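Local coordinates for heavy metal cation tricomponent efflux pump ZneA(CzcA-like) (Cupriavidus metallidurans, PDB 4K0J), which probably exports zinc ions in exchange for protons, as an inner-membrane pump of the resistance-nodulation-cell division superfamily, at residues I686-A696 and F822-E833. Numbering follows the deposited sequence.
Sequences ITRLLKTVPGA and FLEEARMRIDKE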
loop_
_atom_site.group_PDB
_atom_site.type_symbol
_atom_site.label_atom_id
_atom_site.label_comp_id
_atom_site.label_asym_id
_atom_site.label_seq_id
_atom_site.Cartn_x
_atom_site.Cartn_y
_atom_site.Cartn_z
ATOM N N ILE C 686 28.694 -37.089 -5.997
ATOM C CA ILE C 686 27.933 -36.466 -7.075
ATOM C C ILE C 686 28.805 -35.551 -7.927
ATOM O O ILE C 686 28.600 -35.422 -9.132
ATOM C CB ILE C 686 26.708 -35.685 -6.536
ATOM C CG1 ILE C 686 25.722 -36.641 -5.867
ATOM C CG2 ILE C 686 25.993 -34.925 -7.651
ATOM C CD1 ILE C 686 24.323 -36.067 -5.686
ATOM N N THR C 687 29.789 -34.925 -7.300
ATOM C CA THR C 687 30.700 -34.065 -8.033
ATOM C C THR C 687 31.541 -34.887 -8.991
ATOM O O THR C 687 31.550 -34.629 -10.202
ATOM C CB THR C 687 31.611 -33.286 -7.087
ATOM O OG1 THR C 687 30.871 -32.198 -6.517
ATOM C CG2 THR C 687 32.816 -32.740 -7.837
ATOM N N ARG C 688 32.228 -35.888 -8.444
ATOM C CA ARG C 688 33.078 -36.761 -9.246
ATOM C C ARG C 688 32.295 -37.442 -10.363
ATOM O O ARG C 688 32.832 -37.695 -11.438
ATOM C CB ARG C 688 33.743 -37.816 -8.366
ATOM C CG ARG C 688 34.649 -37.249 -7.292
ATOM C CD ARG C 688 35.204 -38.363 -6.418
ATOM N NE ARG C 688 36.028 -39.295 -7.184
ATOM C CZ ARG C 688 37.340 -39.167 -7.338
ATOM N NH1 ARG C 688 37.977 -38.148 -6.776
ATOM N NH2 ARG C 688 38.016 -40.057 -8.052
ATOM N N LEU C 689 31.025 -37.731 -10.106
ATOM C CA LEU C 689 30.180 -38.393 -11.092
ATOM C C LEU C 689 29.791 -37.427 -12.199
ATOM O O LEU C 689 30.104 -37.650 -13.367
ATOM C CB LEU C 689 28.924 -38.962 -10.426
ATOM C CG LEU C 689 28.021 -39.893 -11.246
ATOM C CD1 LEU C 689 26.950 -39.126 -12.017
ATOM C CD2 LEU C 689 28.851 -40.752 -12.191
ATOM N N LEU C 690 29.103 -36.356 -11.815
ATOM C CA LEU C 690 28.602 -35.371 -12.764
ATOM C C LEU C 690 29.700 -34.798 -13.637
ATOM O O LEU C 690 29.457 -34.447 -14.793
ATOM C CB LEU C 690 27.897 -34.232 -12.034
ATOM C CG LEU C 690 26.518 -34.548 -11.470
ATOM C CD1 LEU C 690 25.909 -33.290 -10.890
ATOM C CD2 LEU C 690 25.632 -35.129 -12.557
ATOM N N LYS C 691 30.910 -34.706 -13.094
ATOM C CA LYS C 691 31.994 -34.100 -13.857
ATOM C C LYS C 691 32.555 -35.053 -14.909
ATOM O O LYS C 691 33.464 -34.699 -15.656
ATOM C CB LYS C 691 33.088 -33.558 -12.935
ATOM C CG LYS C 691 33.919 -34.608 -12.236
ATOM C CD LYS C 691 34.743 -33.978 -11.119
ATOM C CE LYS C 691 35.478 -32.726 -11.591
ATOM N NZ LYS C 691 36.357 -32.163 -10.524
ATOM N N THR C 692 31.992 -36.255 -14.974
ATOM C CA THR C 692 32.380 -37.234 -15.988
ATOM C C THR C 692 31.435 -37.212 -17.193
ATOM O O THR C 692 31.828 -37.567 -18.304
ATOM C CB THR C 692 32.452 -38.668 -15.408
ATOM O OG1 THR C 692 31.196 -39.016 -14.808
ATOM C CG2 THR C 692 33.551 -38.765 -14.362
ATOM N N VAL C 693 30.192 -36.799 -16.964
ATOM C CA VAL C 693 29.199 -36.682 -18.032
ATOM C C VAL C 693 29.621 -35.633 -19.072
ATOM O O VAL C 693 29.925 -34.494 -18.716
ATOM C CB VAL C 693 27.807 -36.333 -17.457
ATOM C CG1 VAL C 693 26.754 -36.299 -18.553
ATOM C CG2 VAL C 693 27.422 -37.324 -16.370
ATOM N N PRO C 694 29.643 -36.019 -20.362
ATOM C CA PRO C 694 30.124 -35.177 -21.470
ATOM C C PRO C 694 29.369 -33.861 -21.667
ATOM O O PRO C 694 29.808 -33.036 -22.467
ATOM C CB PRO C 694 29.922 -36.070 -22.699
ATOM C CG PRO C 694 29.952 -37.451 -22.172
ATOM C CD PRO C 694 29.300 -37.376 -20.824
ATOM N N GLY C 695 28.257 -33.668 -20.965
ATOM C CA GLY C 695 27.498 -32.436 -21.081
ATOM C C GLY C 695 27.875 -31.396 -20.039
ATOM O O GLY C 695 27.923 -30.199 -20.325
ATOM N N ALA C 696 28.143 -31.860 -18.822
ATOM C CA ALA C 696 28.493 -30.980 -17.715
ATOM C C ALA C 696 29.876 -30.382 -17.924
ATOM O O ALA C 696 30.848 -31.110 -18.100
ATOM C CB ALA C 696 28.440 -31.744 -16.404
ATOM N N PHE C 822 21.043 -34.468 -21.894
ATOM C CA PHE C 822 22.113 -34.363 -20.915
ATOM C C PHE C 822 21.612 -34.627 -19.506
ATOM O O PHE C 822 22.147 -35.482 -18.799
ATOM C CB PHE C 822 22.778 -32.990 -20.960
ATOM C CG PHE C 822 23.517 -32.647 -19.698
ATOM C CD1 PHE C 822 24.653 -33.354 -19.329
ATOM C CD2 PHE C 822 23.070 -31.633 -18.870
ATOM C CE1 PHE C 822 25.332 -33.049 -18.162
ATOM C CE2 PHE C 822 23.748 -31.323 -17.702
ATOM C CZ PHE C 822 24.880 -32.032 -17.349
ATOM N N LEU C 823 20.592 -33.885 -19.092
ATOM C CA LEU C 823 20.059 -34.041 -17.748
ATOM C C LEU C 823 19.471 -35.427 -17.576
ATOM O O LEU C 823 19.525 -35.987 -16.491
ATOM C CB LEU C 823 19.012 -32.972 -17.436
ATOM C CG LEU C 823 18.675 -32.771 -15.957
ATOM C CD1 LEU C 823 18.445 -31.295 -15.682
ATOM C CD2 LEU C 823 17.461 -33.595 -15.543
ATOM N N GLU C 824 18.918 -35.979 -18.652
ATOM C CA GLU C 824 18.424 -37.352 -18.635
ATOM C C GLU C 824 19.544 -38.324 -18.262
ATOM O O GLU C 824 19.424 -39.102 -17.307
ATOM C CB GLU C 824 17.854 -37.726 -20.000
ATOM C CG GLU C 824 17.463 -39.185 -20.127
ATOM C CD GLU C 824 17.020 -39.546 -21.531
ATOM O OE1 GLU C 824 17.133 -38.686 -22.430
ATOM O OE2 GLU C 824 16.557 -40.688 -21.738
ATOM N N GLU C 825 20.638 -38.257 -19.018
ATOM C CA GLU C 825 21.795 -39.117 -18.796
ATOM C C GLU C 825 22.402 -38.961 -17.405
ATOM O O GLU C 825 22.543 -39.936 -16.669
ATOM C CB GLU C 825 22.855 -38.841 -19.860
ATOM C CG GLU C 825 24.167 -39.562 -19.633
ATOM C CD GLU C 825 25.176 -39.275 -20.726
ATOM O OE1 GLU C 825 26.346 -38.982 -20.397
ATOM O OE2 GLU C 825 24.799 -39.347 -21.917
ATOM N N ALA C 826 22.763 -37.730 -17.050
ATOM C CA ALA C 826 23.406 -37.464 -15.767
ATOM C C ALA C 826 22.512 -37.824 -14.583
ATOM O O ALA C 826 22.938 -38.547 -13.679
ATOM C CB ALA C 826 23.850 -36.018 -15.683
ATOM N N ARG C 827 21.277 -37.325 -14.589
ATOM C CA ARG C 827 20.323 -37.642 -13.523
ATOM C C ARG C 827 20.085 -39.147 -13.406
ATOM O O ARG C 827 19.910 -39.668 -12.302
ATOM C CB ARG C 827 18.999 -36.898 -13.729
ATOM C CG ARG C 827 17.829 -37.423 -12.917
ATOM C CD ARG C 827 16.524 -36.767 -13.352
ATOM N NE ARG C 827 16.347 -35.434 -12.780
ATOM C CZ ARG C 827 15.637 -35.181 -11.683
ATOM N NH1 ARG C 827 15.033 -36.170 -11.037
ATOM N NH2 ARG C 827 15.530 -33.941 -11.229
ATOM N N MET C 828 20.090 -39.846 -14.538
ATOM C CA MET C 828 19.986 -41.302 -14.507
ATOM C C MET C 828 21.214 -41.913 -13.829
ATOM O O MET C 828 21.100 -42.855 -13.047
ATOM C CB MET C 828 19.801 -41.880 -15.915
ATOM C CG MET C 828 19.477 -43.370 -15.937
ATOM S SD MET C 828 19.063 -43.992 -17.578
ATOM C CE MET C 828 17.623 -42.999 -17.967
ATOM N N ARG C 829 22.387 -41.360 -14.121
ATOM C CA ARG C 829 23.623 -41.855 -13.522
ATOM C C ARG C 829 23.753 -41.485 -12.041
ATOM O O ARG C 829 24.614 -42.013 -11.337
ATOM C CB ARG C 829 24.839 -41.350 -14.303
ATOM C CG ARG C 829 24.896 -41.827 -15.746
ATOM C CD ARG C 829 26.138 -41.302 -16.444
ATOM N NE ARG C 829 27.355 -41.695 -15.741
ATOM C CZ ARG C 829 28.580 -41.324 -16.099
ATOM N NH1 ARG C 829 28.754 -40.542 -17.156
ATOM N NH2 ARG C 829 29.629 -41.733 -15.399
ATOM N N ILE C 830 22.902 -40.575 -11.573
ATOM C CA ILE C 830 22.907 -40.161 -10.168
ATOM C C ILE C 830 22.302 -41.234 -9.258
ATOM O O ILE C 830 22.750 -41.427 -8.125
ATOM C CB ILE C 830 22.159 -38.816 -9.969
ATOM C CG1 ILE C 830 22.929 -37.675 -10.634
ATOM C CG2 ILE C 830 21.963 -38.501 -8.493
ATOM C CD1 ILE C 830 24.308 -37.464 -10.063
ATOM N N ASP C 831 21.301 -41.946 -9.768
ATOM C CA ASP C 831 20.563 -42.928 -8.976
ATOM C C ASP C 831 21.421 -44.117 -8.550
ATOM O O ASP C 831 21.031 -44.890 -7.673
ATOM C CB ASP C 831 19.338 -43.418 -9.744
ATOM C CG ASP C 831 18.496 -42.279 -10.276
ATOM O OD1 ASP C 831 18.526 -41.186 -9.670
ATOM O OD2 ASP C 831 17.807 -42.474 -11.300
ATOM N N LYS C 832 22.583 -44.257 -9.180
ATOM C CA LYS C 832 23.538 -45.303 -8.832
ATOM C C LYS C 832 23.983 -45.168 -7.380
ATOM O O LYS C 832 23.972 -46.139 -6.622
ATOM C CB LYS C 832 24.769 -45.219 -9.737
ATOM C CG LYS C 832 24.471 -45.211 -11.226
ATOM C CD LYS C 832 25.748 -44.984 -12.021
ATOM C CE LYS C 832 25.492 -45.023 -13.519
ATOM N NZ LYS C 832 26.746 -44.811 -14.295
ATOM N N GLU C 833 24.369 -43.953 -7.003
ATOM C CA GLU C 833 24.937 -43.693 -5.684
ATOM C C GLU C 833 23.862 -43.437 -4.637
ATOM O O GLU C 833 23.035 -44.304 -4.352
ATOM C CB GLU C 833 25.882 -42.491 -5.743
ATOM C CG GLU C 833 26.500 -42.248 -7.109
ATOM C CD GLU C 833 27.341 -43.413 -7.588
ATOM O OE1 GLU C 833 27.434 -43.608 -8.818
ATOM O OE2 GLU C 833 27.911 -44.131 -6.738
#
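Ile-830 meets three aliphatic side chains of residues 686-696 through its terminal methyl: Ile-830 CD1 lies 3.7 Å from Leu-689 CD1, 3.7 Å from Leu-690 CD2 and somewhat farther from Ile-686 CG2, the Ile-686 chain crossing it at about a right angle. Isoleucine suits this seam, since its long ethyl branch carries CD1 to all three although its CB does not itself point at them, between two helices whose axes come within 10.3 Å of each other. Beside it the short Ala-826 lets the loop come close, its CB touching Leu-690 CD2 and Val-693 CG2.

Val-693 divides its methyls. Val-693 CG1, anti to the backbone N (chi1 -176°), sits at the edge of the Phe-822 ring, 3.6 Å from Phe-822 CE1, while CG2 touches Arg-829 NH1, the two side chains passing in opposite directions. The turn after it covers one face of the same ring with Gly-695 O, and Ala-696 CB is 3.7 Å from Phe-822 CZ. With no side chain, Gly-695 brings its backbone directly against the ring.

Polar groups border this apolar core. The Arg-829 chain, bent at chi3 (57°), brings Arg-829 NH2 to 3.4 Å from Leu-689 CD2, and Glu-825 OE1 approaches Pro-694 CD.

Ile-686, Leu-690 and Ile-830 also pack on strand 843-847, and Phe-822 on Leu-667. Two roughly antiparallel helices (141°) thus lie side by side over one four-stranded antiparallel sheet, the two-layer alpha/beta sandwich characteristic of RND porter subdomains.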